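Local coordinates for protein ribonucleoside-diphosphate reductase, alpha chain (Actinobacillus ureae ATCC 25976, PDB 6DQX) that probably reduces ribonucleoside diphosphates to deoxyribonucleotides, serving as the catalytic alpha subunit of a class Id ribonucleotide reductase, at residues Arg27-Trp32 and Tyr79-Tyr84; Ser104-Tyr109 and Pro331-Ala336; Asn284-Val289 and His337-Arg342. All coordinates share one frame; numbering follows the deposited sequence.

Contact 1: residues Arg27-Trp32 and Tyr79-Tyr84; sequences RPDFEW and YMARGY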
# COMPACT_ATOMS: atom_id res chain seq x y z
N ARG A 27 -31.12 -8.06 -42.34
CA ARG A 27 -30.09 -7.31 -41.61
C ARG A 27 -28.71 -7.76 -42.09
O ARG A 27 -28.42 -8.96 -42.08
CB ARG A 27 -30.24 -7.56 -40.10
CG ARG A 27 -29.24 -6.83 -39.23
CD ARG A 27 -29.52 -7.00 -37.74
NE ARG A 27 -29.17 -8.33 -37.24
CZ ARG A 27 -30.00 -9.35 -37.01
NH1 ARG A 27 -29.52 -10.49 -36.53
NH2 ARG A 27 -31.30 -9.27 -37.28
N PRO A 28 -27.86 -6.81 -42.54
CA PRO A 28 -26.53 -7.24 -42.97
C PRO A 28 -25.68 -7.74 -41.81
O PRO A 28 -25.87 -7.28 -40.67
CB PRO A 28 -25.88 -5.96 -43.52
CG PRO A 28 -26.92 -4.90 -43.47
CD PRO A 28 -28.01 -5.34 -42.56
N ASP A 29 -24.74 -8.63 -42.13
CA ASP A 29 -23.69 -9.02 -41.19
C ASP A 29 -22.96 -7.77 -40.71
O ASP A 29 -22.64 -6.86 -41.50
CB ASP A 29 -22.65 -9.97 -41.83
CG ASP A 29 -23.11 -11.41 -41.91
OD1 ASP A 29 -24.22 -11.75 -41.47
OD2 ASP A 29 -22.32 -12.23 -42.41
N PHE A 30 -22.70 -7.72 -39.40
CA PHE A 30 -21.98 -6.64 -38.74
C PHE A 30 -22.64 -5.28 -38.87
O PHE A 30 -21.97 -4.25 -38.80
CB PHE A 30 -20.51 -6.61 -39.15
CG PHE A 30 -19.78 -7.86 -38.77
CD1 PHE A 30 -19.41 -8.09 -37.44
CD2 PHE A 30 -19.49 -8.82 -39.72
CE1 PHE A 30 -18.76 -9.26 -37.08
CE2 PHE A 30 -18.85 -10.00 -39.37
CZ PHE A 30 -18.49 -10.22 -38.05
N GLU A 31 -23.97 -5.26 -38.95
CA GLU A 31 -24.67 -3.97 -38.97
C GLU A 31 -24.34 -3.14 -37.74
O GLU A 31 -24.20 -1.92 -37.83
CB GLU A 31 -26.18 -4.16 -39.08
CG GLU A 31 -26.94 -2.84 -39.20
CD GLU A 31 -28.43 -3.04 -39.25
OE1 GLU A 31 -28.98 -3.03 -40.37
OE2 GLU A 31 -29.04 -3.20 -38.18
N TRP A 32 -24.22 -3.82 -36.59
CA TRP A 32 -23.83 -3.21 -35.32
C TRP A 32 -22.49 -2.49 -35.33
O TRP A 32 -22.32 -1.52 -34.60
CB TRP A 32 -23.82 -4.27 -34.20
CG TRP A 32 -22.80 -5.37 -34.32
CD1 TRP A 32 -22.98 -6.59 -34.88
CD2 TRP A 32 -21.46 -5.38 -33.80
NE1 TRP A 32 -21.87 -7.35 -34.77
CE2 TRP A 32 -20.91 -6.64 -34.10
CE3 TRP A 32 -20.69 -4.46 -33.08
CZ2 TRP A 32 -19.62 -7.00 -33.73
CZ3 TRP A 32 -19.40 -4.80 -32.74
CH2 TRP A 32 -18.87 -6.07 -33.06
N TYR A 79 -22.23 -15.86 -35.21
CA TYR A 79 -23.02 -15.24 -34.17
C TYR A 79 -22.60 -13.80 -33.85
O TYR A 79 -23.47 -12.92 -33.64
CB TYR A 79 -23.05 -16.13 -32.92
CG TYR A 79 -23.74 -17.46 -33.13
CD1 TYR A 79 -24.91 -17.58 -33.91
CD2 TYR A 79 -23.25 -18.62 -32.52
CE1 TYR A 79 -25.55 -18.80 -34.08
CE2 TYR A 79 -23.88 -19.84 -32.69
CZ TYR A 79 -25.02 -19.94 -33.46
OH TYR A 79 -25.64 -21.16 -33.59
N MET A 80 -21.29 -13.53 -33.88
CA MET A 80 -20.81 -12.15 -33.81
C MET A 80 -21.41 -11.31 -34.93
O MET A 80 -21.89 -10.17 -34.70
CB MET A 80 -19.27 -12.07 -33.84
CG MET A 80 -18.58 -12.59 -32.59
SD MET A 80 -18.78 -11.52 -31.16
CE MET A 80 -17.66 -10.20 -31.60
N ALA A 81 -21.33 -11.84 -36.15
CA ALA A 81 -21.87 -11.18 -37.36
C ALA A 81 -23.35 -10.82 -37.25
O ALA A 81 -23.76 -9.74 -37.68
CB ALA A 81 -21.60 -12.03 -38.60
N ARG A 82 -24.15 -11.69 -36.64
CA ARG A 82 -25.58 -11.44 -36.47
C ARG A 82 -25.93 -10.50 -35.32
O ARG A 82 -27.10 -10.14 -35.18
CB ARG A 82 -26.34 -12.75 -36.32
CG ARG A 82 -26.19 -13.75 -37.47
CD ARG A 82 -26.26 -13.10 -38.86
NE ARG A 82 -27.57 -12.54 -39.11
CZ ARG A 82 -27.85 -11.54 -39.94
NH1 ARG A 82 -26.89 -10.93 -40.65
NH2 ARG A 82 -29.10 -11.13 -40.04
N GLY A 83 -24.94 -10.11 -34.50
CA GLY A 83 -25.18 -9.17 -33.40
C GLY A 83 -25.70 -9.86 -32.13
O GLY A 83 -26.31 -9.20 -31.29
N TYR A 84 -25.46 -11.16 -31.99
CA TYR A 84 -25.98 -11.91 -30.83
C TYR A 84 -25.13 -11.80 -29.58
O TYR A 84 -25.65 -12.08 -28.50
CB TYR A 84 -26.09 -13.40 -31.15
CG TYR A 84 -27.01 -13.77 -32.30
CD1 TYR A 84 -27.95 -12.88 -32.81
CD2 TYR A 84 -26.95 -15.04 -32.85
CE1 TYR A 84 -28.79 -13.24 -33.85
CE2 TYR A 84 -27.80 -15.42 -33.88
CZ TYR A 84 -28.70 -14.52 -34.37
OH TYR A 84 -29.54 -14.90 -35.41
O HOH W 1 -26.21 -8.36 -38.01

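Contact 2: residues Ser104-Tyr109 and Pro331-Ala336; sequences SCFGSY and PFLDRA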
# COMPACT_ATOMS: atom_id res chain seq x y z
N SER A 104 -12.92 -9.93 -15.53
CA SER A 104 -13.72 -8.70 -15.25
C SER A 104 -14.03 -8.45 -13.76
O SER A 104 -14.73 -7.49 -13.42
CB SER A 104 -15.05 -8.76 -16.05
OG SER A 104 -14.80 -8.52 -17.43
N CYS A 105 -13.50 -9.28 -12.88
CA CYS A 105 -13.58 -9.01 -11.44
C CYS A 105 -12.41 -9.69 -10.73
O CYS A 105 -11.78 -10.62 -11.26
CB CYS A 105 -14.95 -9.45 -10.86
SG CYS A 105 -15.16 -11.25 -10.80
N PHE A 106 -12.16 -9.24 -9.51
CA PHE A 106 -11.11 -9.78 -8.65
C PHE A 106 -11.51 -9.44 -7.21
O PHE A 106 -11.57 -8.25 -6.83
CB PHE A 106 -9.75 -9.18 -9.03
CG PHE A 106 -8.58 -9.88 -8.41
CD1 PHE A 106 -8.32 -9.76 -7.05
CD2 PHE A 106 -7.73 -10.66 -9.19
CE1 PHE A 106 -7.24 -10.41 -6.47
CE2 PHE A 106 -6.64 -11.30 -8.61
CZ PHE A 106 -6.40 -11.20 -7.24
N GLY A 107 -11.85 -10.45 -6.44
CA GLY A 107 -12.41 -10.28 -5.10
C GLY A 107 -11.61 -10.97 -4.04
O GLY A 107 -11.50 -12.19 -4.07
N SER A 108 -11.06 -10.19 -3.11
CA SER A 108 -10.17 -10.73 -2.07
C SER A 108 -10.83 -10.74 -0.70
O SER A 108 -11.67 -9.87 -0.36
CB SER A 108 -8.87 -9.93 -1.98
OG SER A 108 -8.32 -9.72 -3.26
N TYR A 109 -10.44 -11.73 0.08
CA TYR A 109 -10.80 -11.82 1.49
C TYR A 109 -9.60 -11.29 2.28
O TYR A 109 -8.48 -11.75 2.08
CB TYR A 109 -11.07 -13.27 1.86
CG TYR A 109 -11.24 -13.49 3.32
CD1 TYR A 109 -12.47 -13.31 3.94
CD2 TYR A 109 -10.13 -13.87 4.12
CE1 TYR A 109 -12.61 -13.51 5.31
CE2 TYR A 109 -10.26 -14.03 5.47
CZ TYR A 109 -11.49 -13.86 6.06
OH TYR A 109 -11.61 -14.06 7.42
N PRO A 331 3.40 -12.58 -10.42
CA PRO A 331 3.59 -12.27 -9.02
C PRO A 331 2.32 -11.71 -8.41
O PRO A 331 1.69 -10.84 -9.06
CB PRO A 331 4.69 -11.20 -9.03
CG PRO A 331 4.78 -10.68 -10.43
CD PRO A 331 4.20 -11.72 -11.33
N PHE A 332 1.96 -12.26 -7.23
CA PHE A 332 0.93 -11.80 -6.29
C PHE A 332 -0.50 -12.27 -6.60
O PHE A 332 -1.40 -12.06 -5.79
CB PHE A 332 0.93 -10.28 -6.11
CG PHE A 332 2.20 -9.75 -5.50
CD1 PHE A 332 2.58 -10.17 -4.24
CD2 PHE A 332 2.98 -8.82 -6.17
CE1 PHE A 332 3.75 -9.68 -3.65
CE2 PHE A 332 4.14 -8.32 -5.58
CZ PHE A 332 4.51 -8.75 -4.32
N LEU A 333 -0.68 -12.94 -7.74
CA LEU A 333 -2.00 -13.42 -8.16
C LEU A 333 -2.25 -14.92 -7.84
O LEU A 333 -3.21 -15.52 -8.38
CB LEU A 333 -2.14 -13.15 -9.65
CG LEU A 333 -2.00 -11.68 -10.09
CD1 LEU A 333 -2.49 -11.55 -11.52
CD2 LEU A 333 -2.72 -10.70 -9.18
N ASP A 334 -1.47 -15.49 -6.93
CA ASP A 334 -1.58 -16.94 -6.63
C ASP A 334 -2.97 -17.34 -6.11
O ASP A 334 -3.43 -18.44 -6.39
CB ASP A 334 -0.50 -17.46 -5.67
CG ASP A 334 -0.42 -16.67 -4.38
OD1 ASP A 334 -0.34 -15.42 -4.44
OD2 ASP A 334 -0.40 -17.30 -3.29
N ARG A 335 -3.64 -16.45 -5.37
CA ARG A 335 -4.94 -16.79 -4.78
C ARG A 335 -6.01 -16.84 -5.87
O ARG A 335 -6.92 -17.66 -5.78
CB ARG A 335 -5.37 -15.81 -3.68
CG ARG A 335 -4.44 -15.83 -2.48
CD ARG A 335 -5.10 -15.35 -1.22
NE ARG A 335 -5.37 -13.92 -1.29
CZ ARG A 335 -5.78 -13.16 -0.28
NH1 ARG A 335 -6.04 -13.69 0.91
NH2 ARG A 335 -6.00 -11.86 -0.47
N ALA A 336 -5.89 -15.95 -6.86
CA ALA A 336 -6.82 -15.91 -8.00
C ALA A 336 -6.53 -17.07 -8.96
O ALA A 336 -7.45 -17.68 -9.51
CB ALA A 336 -6.72 -14.61 -8.72

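Contact 3: residues Asn284-Val289 and His337-Arg342; sequences NDESFV and HRFATR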
# COMPACT_ATOMS: atom_id res chain seq x y z
N ASN A 284 -9.02 -17.07 2.80
CA ASN A 284 -7.57 -16.91 3.02
C ASN A 284 -6.69 -17.41 1.86
O ASN A 284 -5.64 -16.81 1.59
CB ASN A 284 -7.15 -17.64 4.33
CG ASN A 284 -7.65 -16.95 5.59
OD1 ASN A 284 -8.27 -17.59 6.46
ND2 ASN A 284 -7.38 -15.66 5.71
N ASP A 285 -7.13 -18.45 1.15
CA ASP A 285 -6.36 -19.05 0.07
C ASP A 285 -6.85 -18.78 -1.37
O ASP A 285 -6.12 -19.08 -2.31
CB ASP A 285 -6.22 -20.58 0.28
CG ASP A 285 -7.57 -21.30 0.38
OD1 ASP A 285 -8.12 -21.36 1.50
OD2 ASP A 285 -8.08 -21.83 -0.64
N GLU A 286 -8.05 -18.20 -1.54
CA GLU A 286 -8.65 -17.98 -2.85
C GLU A 286 -9.26 -16.58 -2.98
O GLU A 286 -10.00 -16.16 -2.13
CB GLU A 286 -9.72 -19.03 -3.10
CG GLU A 286 -9.15 -20.39 -3.47
CD GLU A 286 -10.23 -21.40 -3.86
OE1 GLU A 286 -11.31 -21.43 -3.24
OE2 GLU A 286 -9.99 -22.20 -4.78
N SER A 287 -8.97 -15.91 -4.08
CA SER A 287 -9.61 -14.63 -4.44
C SER A 287 -10.46 -14.93 -5.69
O SER A 287 -9.96 -15.48 -6.67
CB SER A 287 -8.56 -13.58 -4.76
OG SER A 287 -7.85 -13.29 -3.57
N PHE A 288 -11.75 -14.60 -5.64
CA PHE A 288 -12.60 -14.91 -6.80
C PHE A 288 -12.23 -14.08 -8.01
O PHE A 288 -11.86 -12.90 -7.88
CB PHE A 288 -14.10 -14.87 -6.47
CG PHE A 288 -14.66 -13.50 -6.12
CD1 PHE A 288 -14.84 -12.53 -7.09
CD2 PHE A 288 -15.09 -13.23 -4.83
CE1 PHE A 288 -15.42 -11.29 -6.75
CE2 PHE A 288 -15.66 -12.00 -4.50
CZ PHE A 288 -15.82 -11.05 -5.45
N VAL A 289 -12.29 -14.72 -9.18
CA VAL A 289 -12.24 -14.06 -10.46
C VAL A 289 -13.32 -14.67 -11.35
O VAL A 289 -13.75 -15.80 -11.15
CB VAL A 289 -10.86 -14.17 -11.13
CG1 VAL A 289 -9.81 -13.44 -10.31
CG2 VAL A 289 -10.42 -15.62 -11.30
N HIS A 337 -5.26 -17.35 -9.18
CA HIS A 337 -4.88 -18.52 -10.00
C HIS A 337 -5.48 -19.79 -9.44
O HIS A 337 -6.07 -20.59 -10.21
CB HIS A 337 -3.36 -18.63 -10.09
CG HIS A 337 -2.89 -19.87 -10.77
ND1 HIS A 337 -2.82 -19.97 -12.14
CD2 HIS A 337 -2.51 -21.07 -10.29
CE1 HIS A 337 -2.40 -21.17 -12.47
NE2 HIS A 337 -2.20 -21.86 -11.37
N ARG A 338 -5.37 -19.97 -8.12
CA ARG A 338 -5.93 -21.10 -7.41
C ARG A 338 -7.46 -21.16 -7.61
O ARG A 338 -8.02 -22.20 -7.98
CB ARG A 338 -5.59 -21.05 -5.92
CG ARG A 338 -6.18 -22.20 -5.13
CD ARG A 338 -5.65 -22.22 -3.72
NE ARG A 338 -6.40 -23.15 -2.88
CZ ARG A 338 -6.25 -24.48 -2.86
NH1 ARG A 338 -5.40 -25.11 -3.65
NH2 ARG A 338 -7.00 -25.18 -2.03
N PHE A 339 -8.12 -20.04 -7.37
CA PHE A 339 -9.57 -19.99 -7.54
C PHE A 339 -10.01 -20.38 -8.93
O PHE A 339 -10.89 -21.24 -9.08
CB PHE A 339 -10.15 -18.59 -7.22
CG PHE A 339 -11.65 -18.54 -7.36
CD1 PHE A 339 -12.22 -18.30 -8.60
CD2 PHE A 339 -12.47 -18.76 -6.27
CE1 PHE A 339 -13.60 -18.24 -8.75
CE2 PHE A 339 -13.85 -18.73 -6.40
CZ PHE A 339 -14.41 -18.47 -7.64
N ALA A 340 -9.43 -19.74 -9.94
CA ALA A 340 -9.79 -20.03 -11.32
C ALA A 340 -9.57 -21.51 -11.66
O ALA A 340 -10.45 -22.14 -12.22
CB ALA A 340 -9.02 -19.19 -12.29
N THR A 341 -8.42 -22.04 -11.28
CA THR A 341 -8.10 -23.47 -11.49
C THR A 341 -9.16 -24.42 -10.89
O THR A 341 -9.58 -25.39 -11.53
CB THR A 341 -6.72 -23.82 -10.92
OG1 THR A 341 -5.76 -23.00 -11.58
CG2 THR A 341 -6.40 -25.33 -11.15
N ARG A 342 -9.58 -24.14 -9.66
CA ARG A 342 -10.46 -25.05 -8.96
C ARG A 342 -11.95 -24.88 -9.24
O ARG A 342 -12.71 -25.84 -9.12
CB ARG A 342 -10.19 -24.98 -7.47
CG ARG A 342 -8.74 -25.30 -7.16
CD ARG A 342 -8.43 -25.02 -5.71
NE ARG A 342 -8.94 -26.03 -4.80
CZ ARG A 342 -9.79 -25.84 -3.78
NH1 ARG A 342 -10.32 -24.66 -3.48
NH2 ARG A 342 -10.09 -26.87 -3.03

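Contact 1: residues Arg27-Trp32 and Tyr79-Tyr84
Arg82 and Arg27 reach across to each other's backbone, and Arg82 is the one to trace outward. Its CB lies over one face of the Tyr84 ring and approaches Arg27 NH1. The chain then bends at chi2 and chi3 (-43° and -65°), which sets CD beside Asp29 OD1 and turns the guanidinium edge-on to the 27-32 loop. NE lies 3.8 Å from Arg27 NH1, within the stacked pair. At the tip, NH1 and NH2 grip one atom end-on: NH1 to Arg27 O is 2.9 Å and NH2 to Arg27 O is 3.1 Å, with that oxygen lying in the guanidinium plane. NH1 also forms a salt bridge with Asp29 OD1 at 2.9 Å, on the anti lone pair of the carboxylate oxygen. Arg27 answers from NH1 to Arg82 O at 2.8 Å, in the carbonyl plane, and the two guanidinium groups stack with planes 28° apart.

The helix end supplies the other acceptors. Phe30 N donates almost straight to Ala81 O at 2.9 Å, while the Phe30 ring lies over Ala81, whose CA sits 3.6 Å from the ring centroid in a CH-pi contact. Trp32 NE1 bonds Met80 O at 2.8 Å; Gly83 N, part of the Schellman motif that ends helix 72-82, reaches the same oxygen from the opposite face. A water joins Arg27 NE, Pro28 O and Ala81 O.

Glu302 takes Arg27 NH2 in a further salt bridge and accepts from Tyr84 OH. With carboxylates beside both arginines, the charge cost of the stack is probably much reduced, so directional bonds as well as rings fasten the N-terminal loop to the carbonyl-rich helix terminus.

Contact 2: residues Ser104-Tyr109 and Pro331-Ala336
Phe106 holds CG anti to its own N (chi1 -168°), which places the ring against Ala336, while Arg335 bends at chi3 (-69°) to bring its guanidinium to the end of strand 105-109. Phe106 CE2 does most of the apolar touching: it lies 3.3 Å from Ala336 CB, a close approach, and 4.0 Å from Leu333 CD2, both partners coming obliquely to the ring. The Phe106 and Leu333 side chains cross at a slant, and the leucine reaches the ring with one methyl branch, CD2. Ser108 OG lies at the edge of the Phe106 ring, in its plane.

The geometry joins a strand of the ribonucleotide reductase barrel domain to the first turn of helix 334-343, for which Leu333 is the N-cap residue. Strand 105-109 pairs in parallel with strand 134-137 and antiparallel with strand 288-296, and Val289 of the latter touches both Phe106 and Ala336. Just before the helix, Pro331 and Phe332 pack against His115 and Val119 of the second subunit.

Polar contact across the two segments is slight. Arg335 NH1 makes a weak hydrogen bond to Tyr109 O, at 3.3 Å and with an N-H...O angle of 133°, and Arg335 NH2 passes 3.8 Å from Ser108 CB. The stronger hold on the guanidinium comes from elsewhere: NH2 forms a salt bridge with Glu123 and a hydrogen bond with Thr120, both on helix 114-130, and NH1 bonds Asn284 O. Glu123 OE1 also bonds Ser108 OG.

Contact 3: residues Asn284-Val289 and His337-Arg342
Segment 284-289 runs past helix 334-343 and enters strand 288-296, coming closest at Glu286 and Phe339, whose CA atoms are 5.2 Å apart. Phe339 fills the apolar part of the contact. Its CG stands anti to the backbone N, directing the ring at the strand, where Phe288 CA sits over the face, 3.7 Å from the centroid and 6° off the ring normal, a well-centred CH-pi contact. Phe288 CB lies above the same face, nearest CZ at 3.8 Å, and Glu286 CB lies at the edge of the ring. Val289 extends the patch with its CG2 branch, which touches Ala340 CB at 4.0 Å and the flank of the phenylalanine at CD1.

Two acidic residues in succession meet two arginines one helical turn apart. Arg338 runs out extended from CG to NE, and NE donates to Asp285 OD2 at 3.1 Å, with an angle of 165° at the hydrogen; the oxygen lies in the guanidinium plane and is met on its anti side, but by a donor tilted out of the carboxylate plane. Glu286 OE2 takes Arg342 NH1 at 2.8 Å. That bond is as straight and lies in the guanidinium plane, but it comes from above the carboxylate, the two flat groups being turned 56° apart. Arg338 NH2 lies over the centre of the Arg342 guanidinium, and Glu399 forms a second salt bridge with Arg342 NH2. The two carboxylates, with Glu399, probably offset the closeness of the two cations.

The crossover from strand 288-296 to its parallel neighbour 347-351 runs through helices 308-327 and 334-343, in keeping with the alpha/beta barrel of ribonucleotide reductases.

Overall arrangement
Contacts 2 and 3 form one continuous region, their centres 7 Å apart, whereas contact 1 stands away, its centre about 35 Å from that of contact 2 and 36 Å from that of contact 3. Successive turns of helix 334-343 serve contacts 2 and 3, and their strands are sheet neighbours: Gly107 N lies 2.8 Å from Phe288 O, a probable hydrogen bond. Arg335 O and Ser287 N, 3.2 Å apart, probably join the helix to the loop leading into strand 288-296. A bound magnesium ion lies about 7 Å from the Tyr109 side chain and about 13 Å from that of Phe288. Contact 1 joins the N-terminal loop to helix 72-82, away from the magnesium site at His65.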